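Local coordinates for protein bifunctional endo-1,4-beta-xylanase A (Neocallimastix patriciarum, PDB 2VG9) that catalyses, as a family 11 glycoside hydrolase, the endo-hydrolysis of beta-1,4-xylosidic linkages in xylan, at residues D17-E22 with S36-K41. Residues are numbered along the deposited sequence; the frame is centred on the assembly and turned at random.
Sequences DGFSYE and SGATFK
Phe-19 lays one ring face against the methyl of Ala-38, and the geometry is that of a CH-pi contact: CB of Ala-38 stands 3.6 Å from the ring centroid, 20° off the normal. The methyl is displaced toward the rim at the CG and CD1 atoms, CG of Phe-19 being its nearest atom at 3.4 Å. Farther round, CD2 of Phe-19 approaches C of Gly-37 obliquely at 3.5 Å, which extends the contact from the methyl onto the backbone of the turn. The ring gets there because its CG lies anti to the carbonyl carbon (chi1 -68°), with the second torsion turning a face to the methyl. With an alanine in place of Phe-19, the methyl of Ala-38 would probably lose its aromatic cover and a gap would open beside the Gly-37 backbone.

The second link is polar. Gly-37 N donates to OD2 of Asp-17 at 2.8 Å, nearly straight at 165°, and OD2 accepts through its anti lone pair, the one away from the other carboxylate oxygen. The donor sits in a type II' turn from Ser-36 to Thr-39, with Gly-37 at its second position. Ser-36 O is gripped twice, by Thr-39 N at 3.1 Å and by Thr-39 OG1 at 2.7 Å, so backbone and side chain both close the turn that presents the amide and the methyl.

In the beta jelly roll the contact lies at the surface, joining the turn between strands 11-16 and 19-26 to the one between 29-34 and 40-45, in the other sheet. Arg-57 of strand 52-60 bridges the two segments through carbonyls of Phe-19, Ser-20 and Thr-39, while Phe-19 also touches Leu-59 and Ala-38 rests on Leu-212 of strand 203-216.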
loop_
_atom_site.group_PDB
_atom_site.type_symbol
_atom_site.label_atom_id
_atom_site.label_comp_id
_atom_site.label_asym_id
_atom_site.label_seq_id
_atom_site.Cartn_x
_atom_site.Cartn_y
_atom_site.Cartn_z
ATOM N N ASP A 17 -10.047 14.128 -8.714
ATOM C CA ASP A 17 -9.154 14.240 -9.878
ATOM C C ASP A 17 -8.867 12.856 -10.490
ATOM O O ASP A 17 -7.794 12.651 -11.106
ATOM C CB ASP A 17 -7.826 14.905 -9.481
ATOM C CG ASP A 17 -7.898 16.442 -9.389
ATOM O OD1 ASP A 17 -8.915 17.092 -9.711
ATOM O OD2 ASP A 17 -6.879 17.037 -9.026
ATOM N N GLY A 18 -9.796 11.912 -10.329
ATOM C CA GLY A 18 -9.620 10.581 -10.932
ATOM C C GLY A 18 -8.789 9.588 -10.128
ATOM O O GLY A 18 -8.525 8.477 -10.577
ATOM N N PHE A 19 -8.402 9.982 -8.917
ATOM C CA PHE A 19 -7.628 9.121 -8.020
ATOM C C PHE A 19 -8.343 8.936 -6.696
ATOM O O PHE A 19 -8.912 9.888 -6.166
ATOM C CB PHE A 19 -6.223 9.703 -7.800
ATOM C CG PHE A 19 -5.367 9.675 -9.023
ATOM C CD1 PHE A 19 -4.707 8.494 -9.403
ATOM C CD2 PHE A 19 -5.206 10.823 -9.799
ATOM C CE1 PHE A 19 -3.905 8.483 -10.547
ATOM C CE2 PHE A 19 -4.416 10.807 -10.953
ATOM C CZ PHE A 19 -3.775 9.650 -11.325
ATOM N N SER A 20 -8.346 7.711 -6.163
ATOM C CA SER A 20 -8.996 7.477 -4.881
ATOM C C SER A 20 -8.255 8.203 -3.772
ATOM O O SER A 20 -7.092 8.612 -3.944
ATOM C CB SER A 20 -9.044 5.967 -4.543
ATOM O OG SER A 20 -7.736 5.441 -4.322
ATOM N N TYR A 21 -8.923 8.344 -2.632
ATOM C CA TYR A 21 -8.256 8.647 -1.377
ATOM C C TYR A 21 -8.954 7.853 -0.264
ATOM O O TYR A 21 -10.149 7.574 -0.346
ATOM C CB TYR A 21 -8.213 10.167 -1.085
ATOM C CG TYR A 21 -9.569 10.794 -0.781
ATOM C CD1 TYR A 21 -10.119 10.748 0.509
ATOM C CD2 TYR A 21 -10.289 11.461 -1.779
ATOM C CE1 TYR A 21 -11.394 11.310 0.791
ATOM C CE2 TYR A 21 -11.570 12.033 -1.515
ATOM C CZ TYR A 21 -12.102 11.955 -0.241
ATOM O OH TYR A 21 -13.329 12.528 0.016
ATOM N N GLU A 22 -8.192 7.478 0.756
ATOM C CA GLU A 22 -8.718 6.754 1.905
ATOM C C GLU A 22 -7.815 7.047 3.111
ATOM O O GLU A 22 -6.586 6.920 3.019
ATOM C CB GLU A 22 -8.761 5.241 1.616
ATOM C CG GLU A 22 -9.031 4.393 2.871
ATOM C CD GLU A 22 -9.413 2.952 2.543
ATOM O OE1 GLU A 22 -8.743 2.329 1.680
ATOM O OE2 GLU A 22 -10.378 2.434 3.183
ATOM N N SER A 36 -3.381 18.334 -5.888
ATOM C CA SER A 36 -3.813 17.997 -7.256
ATOM C C SER A 36 -3.503 16.560 -7.604
ATOM O O SER A 36 -2.508 15.997 -7.109
ATOM C CB SER A 36 -3.086 18.842 -8.320
ATOM O OG SER A 36 -2.974 20.187 -7.892
ATOM N N GLY A 37 -4.340 15.989 -8.472
ATOM C CA GLY A 37 -4.090 14.681 -9.028
ATOM C C GLY A 37 -4.179 13.637 -7.932
ATOM O O GLY A 37 -5.215 13.529 -7.252
ATOM N N ALA A 38 -3.114 12.855 -7.770
ATOM C CA ALA A 38 -3.103 11.799 -6.726
ATOM C C ALA A 38 -2.306 12.220 -5.481
ATOM O O ALA A 38 -2.154 11.424 -4.573
ATOM C CB ALA A 38 -2.545 10.498 -7.273
ATOM N N THR A 39 -1.800 13.455 -5.455
ATOM C CA THR A 39 -0.905 13.905 -4.370
ATOM C C THR A 39 -1.699 14.089 -3.052
ATOM O O THR A 39 -2.921 14.277 -3.069
ATOM C CB THR A 39 -0.108 15.216 -4.748
ATOM O OG1 THR A 39 -1.014 16.306 -4.901
ATOM C CG2 THR A 39 0.702 15.066 -6.031
ATOM N N PHE A 40 -1.000 14.035 -1.920
ATOM C CA PHE A 40 -1.582 14.223 -0.617
ATOM C C PHE A 40 -0.465 14.319 0.414
ATOM O O PHE A 40 0.676 13.897 0.176
ATOM C CB PHE A 40 -2.513 13.053 -0.227
ATOM C CG PHE A 40 -1.801 11.719 -0.020
ATOM C CD1 PHE A 40 -1.573 11.223 1.279
ATOM C CD2 PHE A 40 -1.341 10.985 -1.103
ATOM C CE1 PHE A 40 -0.944 9.966 1.483
ATOM C CE2 PHE A 40 -0.730 9.731 -0.925
ATOM C CZ PHE A 40 -0.525 9.216 0.375
ATOM N N LYS A 41 -0.829 14.854 1.574
ATOM C CA LYS A 41 0.026 14.910 2.736
ATOM C C LYS A 41 -0.805 14.290 3.863
ATOM O O LYS A 41 -2.037 14.422 3.890
ATOM C CB LYS A 41 0.316 16.374 3.044
ATOM C CG LYS A 41 1.265 16.647 4.217
ATOM C CD LYS A 41 1.323 18.174 4.514
ATOM C CE LYS A 41 2.484 18.507 5.465
ATOM N NZ LYS A 41 2.747 20.005 5.586
#